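Local coordinates for hypothetical protein (PDB 2P7I) that probably transfers methyl groups from S-adenosylmethionine to a substrate not yet identified, as a member of the Rossmann-like class of SAM-dependent methyltransferases, at residues H30-M33 against V34-F37; I77-A80 against Q81-K85. All coordinates share one frame; numbering follows the deposited sequence.

Contact 1: residues H30-M33 against V34-F37; sequences HPFM and VRAF
F32 and R35 lie side by side on the last two turns of helix 24-37, the N-terminal helix modelled in this Rossmann-like methyltransferase, and both side chains point the same way. In the one of two modelled conformers of R35 described here, the arginine reaches along the phenyl ring until NH1 comes to the ring edge, 3.5 Å from F32 CE1. Because NH1 lies in the plane of the ring and not over a face, this is no cation-pi stack; the guanidinium plane is turned 48° from the ring. A bend in the arginine chain at chi3 swings the group to this place. The edge contact itself gives little, and the salt bridge of NH1 with D224 of helix 220-230 probably accounts for where NH1 sits. Phenylalanine suits its position because its apolar ring packs against Y227 and I199.

On another side of the helix, M33 and F37 are one turn apart. F37 has CG beside its own backbone N (chi1 -66°), which lays one ring face over the carbonyl of M33; M33 O stands 3.1 Å above the plane of the F37 ring, offset toward the rim. The same oxygen accepts the F37 amide. M33, deposited as selenomethionine, sends its extended chain away from this turn, and F37 CZ approaches it at CB, 4.5 Å off. The F37 ring also meets F138 and F241, as befits a large aromatic on the buried side.

Small A36 allows close packing against I199 and Y227. P31 has no amide hydrogen to give, and the helix is kinked there, yet its carbonyl still serves the following turn: R35 N donates to P31 O at 3.0 Å, with an N-H...O angle of 169°.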
loop_
_atom_site.group_PDB
_atom_site.type_symbol
_atom_site.label_atom_id
_atom_site.label_comp_id
_atom_site.label_asym_id
_atom_site.label_seq_id
_atom_site.Cartn_x
_atom_site.Cartn_y
_atom_site.Cartn_z
ATOM N N HIS B 30 -9.743 19.418 10.714
ATOM C CA HIS B 30 -10.852 20.221 10.171
ATOM C C HIS B 30 -10.451 20.998 8.910
ATOM O O HIS B 30 -11.127 20.924 7.905
ATOM C CB HIS B 30 -11.454 21.145 11.220
ATOM C CG HIS B 30 -12.335 20.456 12.211
ATOM N ND1 HIS B 30 -13.076 21.145 13.146
ATOM C CD2 HIS B 30 -12.604 19.144 12.417
ATOM C CE1 HIS B 30 -13.768 20.295 13.877
ATOM N NE2 HIS B 30 -13.497 19.076 13.461
ATOM N N PRO B 31 -9.349 21.755 8.958
ATOM C CA PRO B 31 -8.949 22.433 7.719
ATOM C C PRO B 31 -8.629 21.535 6.504
ATOM O O PRO B 31 -8.988 21.883 5.388
ATOM C CB PRO B 31 -7.735 23.294 8.151
ATOM C CG PRO B 31 -7.333 22.804 9.479
ATOM C CD PRO B 31 -8.525 22.147 10.112
ATOM N N PHE B 32 -7.984 20.403 6.719
ATOM C CA PHE B 32 -7.701 19.467 5.636
ATOM C C PHE B 32 -8.976 18.830 5.121
ATOM O O PHE B 32 -9.073 18.548 3.940
ATOM C CB PHE B 32 -6.682 18.406 6.067
ATOM C CG PHE B 32 -5.273 18.917 6.126
ATOM C CD1 PHE B 32 -4.732 19.631 5.064
ATOM C CD2 PHE B 32 -4.483 18.681 7.225
ATOM C CE1 PHE B 32 -3.437 20.106 5.094
ATOM C CE2 PHE B 32 -3.162 19.176 7.258
ATOM C CZ PHE B 32 -2.656 19.887 6.185
HETATM N N MSE B 33 -9.955 18.630 5.990
HETATM C CA MSE B 33 -11.239 18.103 5.536
HETATM C C MSE B 33 -11.900 19.095 4.560
HETATM O O MSE B 33 -12.402 18.704 3.503
HETATM C CB MSE B 33 -12.153 17.852 6.739
HETATM C CG MSE B 33 -11.900 16.534 7.440
HETATM SE SE MSE B 33 -12.963 16.468 9.057
HETATM C CE MSE B 33 -12.257 14.868 9.678
ATOM N N VAL B 34 -11.916 20.382 4.909
ATOM C CA VAL B 34 -12.445 21.416 4.027
ATOM C C VAL B 34 -11.646 21.456 2.715
ATOM O O VAL B 34 -12.238 21.521 1.652
ATOM C CB VAL B 34 -12.511 22.799 4.731
ATOM C CG1 VAL B 34 -12.937 23.892 3.752
ATOM C CG2 VAL B 34 -13.493 22.728 5.884
ATOM N N ARG B 35 -10.319 21.391 2.780
ATOM C CA ARG B 35 -9.493 21.255 1.559
ATOM C C ARG B 35 -9.956 20.058 0.699
ATOM O O ARG B 35 -10.126 20.182 -0.498
ATOM C CB ARG B 35 -7.981 21.134 1.886
ATOM C CG ARG B 35 -7.126 22.390 1.592
ATOM C CD ARG B 35 -5.585 22.169 1.887
ATOM N NE ARG B 35 -4.737 21.720 0.749
ATOM C CZ ARG B 35 -3.407 21.511 0.829
ATOM N NH1 ARG B 35 -2.773 21.668 1.985
ATOM N NH2 ARG B 35 -2.692 21.113 -0.229
ATOM N N ALA B 36 -10.113 18.899 1.325
ATOM C CA ALA B 36 -10.494 17.663 0.644
ATOM C C ALA B 36 -11.848 17.795 -0.058
ATOM O O ALA B 36 -12.064 17.247 -1.133
ATOM C CB ALA B 36 -10.525 16.523 1.659
ATOM N N PHE B 37 -12.762 18.504 0.580
ATOM C CA PHE B 37 -14.129 18.659 0.052
ATOM C C PHE B 37 -14.231 19.671 -1.091
ATOM O O PHE B 37 -15.086 19.551 -1.964
ATOM C CB PHE B 37 -15.050 19.178 1.154
ATOM C CG PHE B 37 -15.277 18.236 2.315
ATOM C CD1 PHE B 37 -14.800 16.935 2.331
ATOM C CD2 PHE B 37 -16.033 18.677 3.407
ATOM C CE1 PHE B 37 -15.045 16.089 3.403
ATOM C CE2 PHE B 37 -16.307 17.830 4.497
ATOM C CZ PHE B 37 -15.795 16.551 4.507
#

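Contact 2: residues I77-A80 against Q81-K85; sequences ISHA and QGRLK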
loop_
_atom_site.group_PDB
_atom_site.type_symbol
_atom_site.label_atom_id
_atom_site.label_comp_id
_atom_site.label_asym_id
_atom_site.label_seq_id
_atom_site.Cartn_x
_atom_site.Cartn_y
_atom_site.Cartn_z
ATOM N N ILE B 77 -26.105 23.252 20.335
ATOM C CA ILE B 77 -26.752 24.011 19.278
ATOM C C ILE B 77 -26.892 25.483 19.681
ATOM O O ILE B 77 -26.836 26.372 18.834
ATOM C CB ILE B 77 -28.115 23.350 18.882
ATOM C CG1 ILE B 77 -28.466 23.651 17.422
ATOM C CG2 ILE B 77 -29.211 23.762 19.822
ATOM C CD1 ILE B 77 -29.700 22.914 16.933
ATOM N N SER B 78 -27.033 25.734 20.983
ATOM C CA SER B 78 -27.094 27.087 21.514
ATOM C C SER B 78 -25.732 27.795 21.447
ATOM O O SER B 78 -25.632 28.966 21.063
ATOM C CB SER B 78 -27.571 27.028 22.958
ATOM O OG SER B 78 -27.725 28.330 23.480
ATOM N N HIS B 79 -24.682 27.075 21.824
ATOM C CA HIS B 79 -23.319 27.589 21.714
ATOM C C HIS B 79 -22.996 27.996 20.276
ATOM O O HIS B 79 -22.498 29.101 20.035
ATOM C CB HIS B 79 -22.333 26.538 22.215
ATOM C CG HIS B 79 -20.898 26.948 22.119
ATOM N ND1 HIS B 79 -20.179 27.401 23.204
ATOM C CD2 HIS B 79 -20.042 26.950 21.070
ATOM C CE1 HIS B 79 -18.942 27.671 22.824
ATOM N NE2 HIS B 79 -18.833 27.406 21.535
ATOM N N ALA B 80 -23.280 27.104 19.323
ATOM C CA ALA B 80 -23.111 27.411 17.897
ATOM C C ALA B 80 -23.803 28.720 17.558
ATOM O O ALA B 80 -23.201 29.624 16.976
ATOM C CB ALA B 80 -23.692 26.289 17.031
ATOM N N GLN B 81 -25.077 28.795 17.937
ATOM C CA GLN B 81 -25.944 29.934 17.636
ATOM C C GLN B 81 -25.318 31.249 18.092
ATOM O O GLN B 81 -25.329 32.249 17.362
ATOM C CB GLN B 81 -27.292 29.736 18.327
ATOM C CG GLN B 81 -28.483 30.039 17.463
ATOM C CD GLN B 81 -29.767 29.569 18.106
ATOM O OE1 GLN B 81 -30.044 29.894 19.263
ATOM N NE2 GLN B 81 -30.551 28.788 17.372
ATOM N N GLY B 82 -24.766 31.230 19.300
ATOM C CA GLY B 82 -24.092 32.388 19.842
ATOM C C GLY B 82 -22.870 32.767 19.036
ATOM O O GLY B 82 -22.686 33.930 18.683
ATOM N N ARG B 83 -22.048 31.776 18.726
ATOM C CA ARG B 83 -20.751 32.018 18.108
ATOM C C ARG B 83 -20.756 32.282 16.586
ATOM O O ARG B 83 -19.969 33.095 16.110
ATOM C CB ARG B 83 -19.827 30.846 18.423
ATOM C CG ARG B 83 -18.480 30.966 17.767
ATOM C CD ARG B 83 -17.439 30.185 18.509
ATOM N NE ARG B 83 -17.727 28.751 18.510
ATOM C CZ ARG B 83 -17.510 27.926 17.486
ATOM N NH1 ARG B 83 -17.017 28.370 16.328
ATOM N NH2 ARG B 83 -17.797 26.639 17.627
ATOM N N LEU B 84 -21.610 31.605 15.822
ATOM C CA LEU B 84 -21.542 31.683 14.354
ATOM C C LEU B 84 -22.230 32.913 13.785
ATOM O O LEU B 84 -23.083 33.512 14.429
ATOM C CB LEU B 84 -22.153 30.440 13.709
ATOM C CG LEU B 84 -21.599 29.094 14.156
ATOM C CD1 LEU B 84 -22.472 27.995 13.578
ATOM C CD2 LEU B 84 -20.143 28.910 13.754
ATOM N N LYS B 85 -21.859 33.257 12.555
ATOM C CA LYS B 85 -22.432 34.391 11.838
ATOM C C LYS B 85 -23.800 34.020 11.286
ATOM O O LYS B 85 -24.219 32.874 11.398
ATOM C CB LYS B 85 -21.501 34.825 10.700
ATOM C CG LYS B 85 -20.168 35.413 11.172
#
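This is a local contact between successive turns at the C-terminal end of helix 74-83, the helix of the beta-alpha-beta unit that joins strand 67-71 to strand 88-92. Its frame is the helical i to i+4 bonding, which runs to the end: L84 N donates to A80 O at 2.8 Å, although L84 is the first residue to leave helical backbone angles.

On the exposed side, H79 and R83 meet one turn apart. Their side chains pass at a slant, with the imidazole and guanidinium planes 61° apart. R83 NE gives a weak but straight hydrogen bond to H79 NE2 (3.5 Å, 173° at the hydrogen), and the ring nitrogen lies in the plane of the guanidinium at its edge. Both residues carry CG anti to the backbone N, and the bend of R83 at chi3 (63°) brings NE back toward the histidine. The stronger partner of the arginine is D55, the first residue of helix 55-60, in a salt bridge through NH2. Arginine is long enough to reach D55 while touching H79, whose imidazole offers a ring nitrogen as acceptor.

On the side facing the sheet, buried A80 meets L84, which is only partly exposed. The small methyl CB of A80 lies 4.0 Å from L84 CD1, while L84 CG sits 3.3 Å from A80 O. Both rest on Y90 of strand 88-92, and L84 also touches T57 and S58, wedging the helix end between that strand and helix 55-60.

In the fold
Contact 1 precedes contact 2 along the chain, and both belong to the methyltransferase domain. Their centres are 21 Å apart and their nearest atoms about 8 Å, so they do not touch. Helix 55-60 stands as a common neighbour: H30 and V34 of contact 1 pack on F56, while L84 of contact 2 packs on T57 and S58. Contact 1 is the more central, its centre about 10 Å from the chain centre against 20 Å for contact 2. The H30 side chain is about 4 Å from a bound Tris molecule, probably from the crystallisation liquor, which may mark a pocket. A36 O also bonds Y195 OH of the second subunit, whereas contact 2 touches no other chain of the assembly.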